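Local coordinates for regulator of Ty1 transposition protein 107 (Saccharomyces cerevisiae, PDB 3T7K), which binds phosphorylated histone H2A through its C-terminal tandem BRCT repeats, an interaction important in DNA damage repair, at residues Asn148-Pro151 with Thr156-Ser159; Lys76-Glu81 with Phe237-Asp242; Cys177-Ile182 with Phe196-Ile201. One frame throughout, in Å; residues are numbered along the deposited sequence.

Contact 1 (Asn148-Pro151 with Thr156-Ser159); sequences NDIP and TIGS
I157 pushes its terminal methyl, CD1, into the fork of the branched side chain of I150. CD1 lies 3.4 Å from CG1 of I150, and CG2 of I150 is just as near. Tighter than usual for carbon, this spacing may partly be model error, since the carbonyl oxygen of P151 also lies implausibly close to that methyl. On the helix, the CA-CB-CG1-CD1 arm of I157 is nearly extended (chi2 167°), spanning an I150-I157 CA separation of 8.1 Å. In the loop, I150 holds CG1 anti to the backbone N (chi1 -163°), which leaves CG2 between N and the carbonyl carbon, so that both branches face CD1 of I157. Isoleucine suits each place differently: the two branches of I150 form the seat, and the long arm of I157 reaches it. W229, on helix 229-237, touches both residues. The loop has a polar fastening of its own where OD2 of D149 bonds to the hydroxyl of T203, while T156 packs on an apolar side chain of the bound peptide. The arrangement is that of the turn joining the first strand to the first helix of a BRCT fold, in the second repeat.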
loop_
_atom_site.group_PDB
_atom_site.type_symbol
_atom_site.label_atom_id
_atom_site.label_comp_id
_atom_site.label_asym_id
_atom_site.label_seq_id
_atom_site.Cartn_x
_atom_site.Cartn_y
_atom_site.Cartn_z
ATOM N N ASN C 148 20.670 17.916 20.562
ATOM C CA ASN C 148 19.756 18.988 20.193
ATOM C C ASN C 148 20.371 19.990 19.236
ATOM O O ASN C 148 19.651 20.688 18.531
ATOM C CB ASN C 148 19.255 19.722 21.444
ATOM C CG ASN C 148 17.948 20.456 21.203
ATOM O OD1 ASN C 148 17.449 20.495 20.082
ATOM N ND2 ASN C 148 17.386 21.041 22.258
ATOM N N ASP C 149 21.696 20.064 19.209
ATOM C CA ASP C 149 22.379 21.044 18.368
ATOM C C ASP C 149 22.821 20.480 17.021
ATOM O O ASP C 149 23.784 20.964 16.422
ATOM C CB ASP C 149 23.586 21.650 19.099
ATOM C CG ASP C 149 24.736 20.672 19.250
ATOM O OD1 ASP C 149 25.772 21.061 19.836
ATOM O OD2 ASP C 149 24.608 19.513 18.793
ATOM N N ILE C 150 22.131 19.445 16.555
ATOM C CA ILE C 150 22.457 18.856 15.267
ATOM C C ILE C 150 22.050 19.819 14.151
ATOM O O ILE C 150 20.929 20.320 14.138
ATOM C CB ILE C 150 21.780 17.470 15.078
ATOM C CG1 ILE C 150 22.446 16.693 13.939
ATOM C CG2 ILE C 150 20.272 17.615 14.867
ATOM C CD1 ILE C 150 23.749 15.983 14.319
ATOM N N PRO C 151 22.985 20.119 13.241
ATOM C CA PRO C 151 22.742 20.929 12.040
ATOM C C PRO C 151 21.599 20.391 11.175
ATOM O O PRO C 151 21.623 19.230 10.759
ATOM C CB PRO C 151 24.077 20.851 11.284
ATOM C CG PRO C 151 24.923 19.842 12.034
ATOM C CD PRO C 151 24.417 19.846 13.429
ATOM N N THR C 156 13.742 17.921 11.485
ATOM C CA THR C 156 13.990 17.496 10.116
ATOM C C THR C 156 14.777 16.203 10.103
ATOM O O THR C 156 14.333 15.179 9.558
ATOM C CB THR C 156 14.826 18.538 9.371
ATOM O OG1 THR C 156 14.025 19.699 9.141
ATOM C CG2 THR C 156 15.302 17.987 8.030
ATOM N N ILE C 157 15.961 16.266 10.705
ATOM C CA ILE C 157 16.820 15.107 10.802
ATOM C C ILE C 157 16.044 13.961 11.423
ATOM O O ILE C 157 16.167 12.816 11.004
ATOM C CB ILE C 157 18.078 15.428 11.608
ATOM C CG1 ILE C 157 19.012 16.267 10.740
ATOM C CG2 ILE C 157 18.765 14.141 12.069
ATOM C CD1 ILE C 157 20.132 16.910 11.512
ATOM N N GLY C 158 15.204 14.275 12.397
ATOM C CA GLY C 158 14.362 13.263 13.005
ATOM C C GLY C 158 13.408 12.642 12.004
ATOM O O GLY C 158 13.202 11.431 11.995
ATOM N N SER C 159 12.823 13.485 11.159
ATOM C CA SER C 159 11.816 13.040 10.211
ATOM C C SER C 159 12.450 12.136 9.164
ATOM O O SER C 159 11.895 11.091 8.836
ATOM C CB SER C 159 11.131 14.242 9.553
ATOM O OG SER C 159 10.050 13.813 8.741
#

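Contact 2 (Lys76-Glu81 with Phe237-Asp242); sequences KSLSFE and FHLNVD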
loop_
_atom_site.group_PDB
_atom_site.type_symbol
_atom_site.label_atom_id
_atom_site.label_comp_id
_atom_site.label_asym_id
_atom_site.label_seq_id
_atom_site.Cartn_x
_atom_site.Cartn_y
_atom_site.Cartn_z
ATOM N N LYS C 76 14.615 11.328 1.771
ATOM C CA LYS C 76 13.357 10.627 2.011
ATOM C C LYS C 76 12.915 9.839 0.790
ATOM O O LYS C 76 12.284 8.787 0.919
ATOM C CB LYS C 76 12.244 11.585 2.422
ATOM C CG LYS C 76 12.159 11.862 3.923
ATOM C CD LYS C 76 11.116 12.948 4.189
ATOM C CE LYS C 76 10.920 13.204 5.671
ATOM N NZ LYS C 76 9.896 14.266 5.888
ATOM N N SER C 77 13.226 10.351 -0.400
ATOM C CA SER C 77 12.813 9.644 -1.607
ATOM C C SER C 77 13.406 8.236 -1.578
ATOM O O SER C 77 12.869 7.311 -2.194
ATOM C CB SER C 77 13.264 10.383 -2.861
ATOM O OG SER C 77 14.612 10.092 -3.164
ATOM N N LEU C 78 14.506 8.065 -0.846
ATOM C CA LEU C 78 15.136 6.747 -0.760
ATOM C C LEU C 78 14.398 5.789 0.174
ATOM O O LEU C 78 14.802 4.635 0.334
ATOM C CB LEU C 78 16.625 6.856 -0.405
ATOM C CG LEU C 78 17.422 7.336 -1.623
ATOM C CD1 LEU C 78 18.778 7.898 -1.234
ATOM C CD2 LEU C 78 17.566 6.196 -2.647
ATOM N N SER C 79 13.309 6.257 0.776
ATOM C CA SER C 79 12.405 5.350 1.474
ATOM C C SER C 79 11.023 5.291 0.822
ATOM O O SER C 79 10.040 4.974 1.489
ATOM C CB SER C 79 12.229 5.750 2.935
ATOM O OG SER C 79 11.668 7.045 2.990
ATOM N N PHE C 80 10.938 5.600 -0.468
ATOM C CA PHE C 80 9.685 5.380 -1.171
ATOM C C PHE C 80 9.447 3.869 -1.289
ATOM O O PHE C 80 10.387 3.069 -1.183
ATOM C CB PHE C 80 9.700 6.057 -2.542
ATOM C CG PHE C 80 9.595 7.554 -2.482
ATOM C CD1 PHE C 80 9.440 8.206 -1.272
ATOM C CD2 PHE C 80 9.636 8.309 -3.637
ATOM C CE1 PHE C 80 9.345 9.594 -1.217
ATOM C CE2 PHE C 80 9.541 9.686 -3.600
ATOM C CZ PHE C 80 9.394 10.333 -2.380
ATOM N N GLU C 81 8.197 3.477 -1.513
ATOM C CA GLU C 81 7.807 2.074 -1.440
ATOM C C GLU C 81 7.072 1.556 -2.689
ATOM O O GLU C 81 5.862 1.311 -2.655
ATOM C CB GLU C 81 6.943 1.875 -0.199
ATOM C CG GLU C 81 7.685 2.232 1.104
ATOM C CD GLU C 81 6.770 2.240 2.320
ATOM O OE1 GLU C 81 5.605 1.794 2.195
ATOM O OE2 GLU C 81 7.211 2.701 3.395
ATOM N N PHE C 237 22.283 6.885 1.388
ATOM C CA PHE C 237 22.698 6.899 -0.018
ATOM C C PHE C 237 23.060 5.522 -0.535
ATOM O O PHE C 237 22.929 5.256 -1.720
ATOM C CB PHE C 237 23.897 7.816 -0.232
ATOM C CG PHE C 237 23.558 9.258 -0.178
ATOM C CD1 PHE C 237 22.253 9.673 -0.336
ATOM C CD2 PHE C 237 24.544 10.205 0.044
ATOM C CE1 PHE C 237 21.928 11.010 -0.282
ATOM C CE2 PHE C 237 24.232 11.541 0.101
ATOM C CZ PHE C 237 22.918 11.946 -0.065
ATOM N N HIS C 238 23.548 4.660 0.355
ATOM C CA HIS C 238 23.895 3.293 -0.009
ATOM C C HIS C 238 22.772 2.322 0.335
ATOM O O HIS C 238 22.881 1.126 0.067
ATOM C CB HIS C 238 25.160 2.856 0.738
ATOM C CG HIS C 238 26.408 3.545 0.281
ATOM N ND1 HIS C 238 27.437 3.867 1.138
ATOM C CD2 HIS C 238 26.796 3.961 -0.949
ATOM C CE1 HIS C 238 28.402 4.464 0.460
ATOM N NE2 HIS C 238 28.040 4.528 -0.809
ATOM N N LEU C 239 21.708 2.827 0.956
ATOM C CA LEU C 239 20.686 1.962 1.549
ATOM C C LEU C 239 21.297 0.747 2.258
ATOM O O LEU C 239 20.764 -0.364 2.207
ATOM C CB LEU C 239 19.652 1.529 0.508
ATOM C CG LEU C 239 18.718 2.679 0.129
ATOM C CD1 LEU C 239 17.585 2.202 -0.786
ATOM C CD2 LEU C 239 18.160 3.290 1.387
ATOM N N ASN C 240 22.420 0.973 2.934
ATOM C CA ASN C 240 23.048 -0.080 3.714
ATOM C C ASN C 240 23.869 0.522 4.855
ATOM O O ASN C 240 24.614 1.481 4.651
ATOM C CB ASN C 240 23.956 -0.915 2.827
ATOM C CG ASN C 240 24.646 -2.031 3.589
ATOM O OD1 ASN C 240 23.986 -2.895 4.164
ATOM N ND2 ASN C 240 25.980 -2.027 3.582
ATOM N N VAL C 241 23.707 -0.009 6.060
ATOM C CA VAL C 241 24.607 0.363 7.146
ATOM C C VAL C 241 25.821 -0.543 7.090
ATOM O O VAL C 241 25.712 -1.750 7.287
ATOM C CB VAL C 241 23.940 0.228 8.519
ATOM C CG1 VAL C 241 24.988 0.296 9.617
ATOM C CG2 VAL C 241 22.911 1.325 8.697
ATOM N N ASP C 242 26.981 0.026 6.801
ATOM C CA ASP C 242 28.197 -0.775 6.773
ATOM C C ASP C 242 28.915 -0.648 8.115
ATOM O O ASP C 242 29.497 0.390 8.416
ATOM C CB ASP C 242 29.103 -0.309 5.641
ATOM C CG ASP C 242 30.438 -1.014 5.633
ATOM O OD1 ASP C 242 30.531 -2.156 6.158
ATOM O OD2 ASP C 242 31.397 -0.414 5.098
#
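L78 meets 237-242 with its CD1 methyl, which comes to the edge of the F237 ring, near the ring plane, at 4.0 Å from CD1 of F237. The two side chains cross at about a right angle. L239 packs beside it, its CD2 methyl 4.3 Å from CB of L78 and also close to the L78 carbonyl oxygen. Leucine methyls suit such apolar contact, one of L78 at the ring edge and those of L239 against L78. L78 is the second residue of a type I turn from S77 to F80, tied by F80 N to S77 O at 3.1 Å. The carbonyl oxygen of K76 is gripped twice by S79: the backbone N binds it at 2.7 Å, and OG gives its proton at 2.8 Å in the carbonyl plane, on a lone pair (C=O...OG angle 137°). The F80 ring folds back under the turn with S77 CA over its centre. L239 takes positive phi (41°) and ends helix 229-237 with a Schellman motif, presenting its side chain to L78. Farther out, L78 also touches I236, L239 touches I125, and K134 bonds to the S79 carbonyl. This is the buried interface between the repeats of a tandem BRCT domain.

Contact 3 (Cys177-Ile182 with Phe196-Ile201); sequences CTFEDI and FKYVLI
Strand 198-201 is a central strand of the second BRCT repeat's sheet, and here its first residue is covered by a short 3-10 turn from the long connection that follows strand 168-172. Y198 does the work for the strand. Its phenolic oxygen sits at the edge of the F179 ring, near the ring plane, 3.6 Å from CZ of F179. F179 gets there by swinging CG anti to the backbone N (chi1 168°), which carries the ring from the turn toward the strand; the two side chains cross at about a right angle. Lower on the tyrosine, CG2 of I182 rests 3.7 Å from CD1 of Y198. Rotated anti to the backbone N, that methyl on CB meets the ring close to the main chain, and an apolar isoleucine suits the buried place.

The turn is braced from within. D181 OD2 takes the backbone N-H of T178 at 2.9 Å, nearly straight (162°) although 38° above the carboxylate plane, and D181 N returns a bond to T178 O at 3.0 Å. I182 N bonds to F179 O, placing I182 next to the strand. R173 pairs with OD2 of D181 and R218 with E180, tying the turn to its surroundings.

With an alanine in place of Y198, D219, which bonds the phenol, would probably lose that mate, and a gap would open beside F179 and I182. Tyrosine therefore fits a border position: its ring packs among apolar groups, while its hydroxyl reaches a carboxylate that also pairs with K197.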
loop_
_atom_site.group_PDB
_atom_site.type_symbol
_atom_site.label_atom_id
_atom_site.label_comp_id
_atom_site.label_asym_id
_atom_site.label_seq_id
_atom_site.Cartn_x
_atom_site.Cartn_y
_atom_site.Cartn_z
ATOM N N CYS C 177 22.027 17.019 29.801
ATOM C CA CYS C 177 21.526 15.654 29.985
ATOM C C CYS C 177 22.337 14.772 30.939
ATOM O O CYS C 177 23.566 14.830 30.988
ATOM C CB CYS C 177 21.384 14.943 28.636
ATOM S SG CYS C 177 22.940 14.290 28.013
ATOM N N THR C 178 21.614 13.946 31.690
ATOM C CA THR C 178 22.207 12.956 32.573
ATOM C C THR C 178 22.038 11.590 31.931
ATOM O O THR C 178 21.310 11.447 30.947
ATOM C CB THR C 178 21.454 12.889 33.898
ATOM O OG1 THR C 178 20.118 12.424 33.642
ATOM C CG2 THR C 178 21.404 14.260 34.569
ATOM N N PHE C 179 22.681 10.581 32.510
ATOM C CA PHE C 179 22.547 9.214 32.009
ATOM C C PHE C 179 21.087 8.782 31.904
ATOM O O PHE C 179 20.692 8.129 30.937
ATOM C CB PHE C 179 23.335 8.228 32.873
ATOM C CG PHE C 179 23.018 6.788 32.585
ATOM C CD1 PHE C 179 23.654 6.118 31.550
ATOM C CD2 PHE C 179 22.081 6.108 33.339
ATOM C CE1 PHE C 179 23.369 4.798 31.278
ATOM C CE2 PHE C 179 21.788 4.781 33.072
ATOM C CZ PHE C 179 22.432 4.126 32.035
ATOM N N GLU C 180 20.275 9.161 32.884
ATOM C CA GLU C 180 18.884 8.721 32.898
ATOM C C GLU C 180 18.095 9.205 31.669
ATOM O O GLU C 180 17.091 8.596 31.295
ATOM C CB GLU C 180 18.193 9.133 34.201
ATOM C CG GLU C 180 18.663 8.345 35.432
ATOM C CD GLU C 180 19.855 8.981 36.153
ATOM O OE1 GLU C 180 20.467 9.923 35.601
ATOM O OE2 GLU C 180 20.172 8.543 37.286
ATOM N N ASP C 181 18.560 10.286 31.042
ATOM C CA ASP C 181 17.928 10.802 29.819
ATOM C C ASP C 181 18.220 9.950 28.588
ATOM O O ASP C 181 17.514 10.034 27.590
ATOM C CB ASP C 181 18.380 12.238 29.538
ATOM C CG ASP C 181 17.979 13.201 30.639
ATOM O OD1 ASP C 181 16.866 13.029 31.194
ATOM O OD2 ASP C 181 18.783 14.115 30.958
ATOM N N ILE C 182 19.272 9.146 28.647
ATOM C CA ILE C 182 19.658 8.349 27.492
ATOM C C ILE C 182 18.806 7.106 27.364
ATOM O O ILE C 182 18.727 6.305 28.287
ATOM C CB ILE C 182 21.124 7.940 27.575
ATOM C CG1 ILE C 182 21.993 9.177 27.806
ATOM C CG2 ILE C 182 21.539 7.214 26.308
ATOM C CD1 ILE C 182 23.462 8.859 27.905
ATOM N N PHE C 196 23.804 -2.789 19.217
ATOM C CA PHE C 196 24.313 -1.748 20.095
ATOM C C PHE C 196 23.246 -1.364 21.104
ATOM O O PHE C 196 22.121 -1.059 20.729
ATOM C CB PHE C 196 24.754 -0.541 19.277
ATOM C CG PHE C 196 26.048 -0.751 18.555
ATOM C CD1 PHE C 196 27.246 -0.709 19.245
ATOM C CD2 PHE C 196 26.066 -0.995 17.189
ATOM C CE1 PHE C 196 28.448 -0.901 18.595
ATOM C CE2 PHE C 196 27.259 -1.183 16.528
ATOM C CZ PHE C 196 28.464 -1.134 17.235
ATOM N N LYS C 197 23.588 -1.410 22.388
ATOM C CA LYS C 197 22.648 -1.008 23.420
ATOM C C LYS C 197 22.393 0.507 23.371
ATOM O O LYS C 197 21.282 0.976 23.645
ATOM C CB LYS C 197 23.158 -1.448 24.795
ATOM C CG LYS C 197 22.305 -1.019 25.969
ATOM C CD LYS C 197 21.009 -1.810 26.012
ATOM C CE LYS C 197 20.304 -1.597 27.344
ATOM N NZ LYS C 197 21.301 -1.536 28.458
ATOM N N TYR C 198 23.418 1.282 23.042
ATOM C CA TYR C 198 23.260 2.729 22.988
ATOM C C TYR C 198 23.774 3.303 21.689
ATOM O O TYR C 198 24.932 3.081 21.318
ATOM C CB TYR C 198 24.015 3.410 24.125
ATOM C CG TYR C 198 23.545 3.002 25.487
ATOM C CD1 TYR C 198 22.425 3.591 26.059
ATOM C CD2 TYR C 198 24.219 2.027 26.204
ATOM C CE1 TYR C 198 21.991 3.214 27.329
ATOM C CE2 TYR C 198 23.798 1.644 27.462
ATOM C CZ TYR C 198 22.688 2.240 28.021
ATOM O OH TYR C 198 22.280 1.853 29.270
ATOM N N VAL C 199 22.926 4.082 21.035
ATOM C CA VAL C 199 23.266 4.691 19.767
ATOM C C VAL C 199 23.029 6.168 19.902
ATOM O O VAL C 199 21.945 6.599 20.297
ATOM C CB VAL C 199 22.387 4.153 18.594
ATOM C CG1 VAL C 199 22.917 4.676 17.284
ATOM C CG2 VAL C 199 22.405 2.646 18.581
ATOM N N LEU C 200 24.043 6.955 19.576
ATOM C CA LEU C 200 23.946 8.395 19.715
ATOM C C LEU C 200 24.494 9.062 18.474
ATOM O O LEU C 200 25.492 8.611 17.908
ATOM C CB LEU C 200 24.725 8.880 20.946
ATOM C CG LEU C 200 24.387 8.257 22.312
ATOM C CD1 LEU C 200 25.183 6.965 22.565
ATOM C CD2 LEU C 200 24.674 9.241 23.426
ATOM N N ILE C 201 23.843 10.144 18.060
ATOM C CA ILE C 201 24.295 10.903 16.919
ATOM C C ILE C 201 24.738 12.204 17.515
ATOM O O ILE C 201 23.989 12.831 18.255
ATOM C CB ILE C 201 23.156 11.178 15.928
ATOM C CG1 ILE C 201 22.635 9.863 15.353
ATOM C CG2 ILE C 201 23.643 12.083 14.812
ATOM C CD1 ILE C 201 21.420 10.028 14.420
#

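All three contacts are buried and chiefly apolar, but they serve different parts of the fold. Contacts 1 and 3 lie within the second repeat and are in series along the chain: one packs a loop on its following helix, the other a 3-10 turn on a sheet strand. They meet where CD1 of I150 touches CG2 of I201 at 3.9 Å. Contact 2 joins the two repeats and lies nearest the chain's centre, enclosing both others in sequence. It is linked to contact 1 by K76 NZ and S159 OG. Pure aliphatic packing marks contact 1, methyl-to-ring-edge packing contact 2, and a ring with a polar tip contact 3, the farthest out.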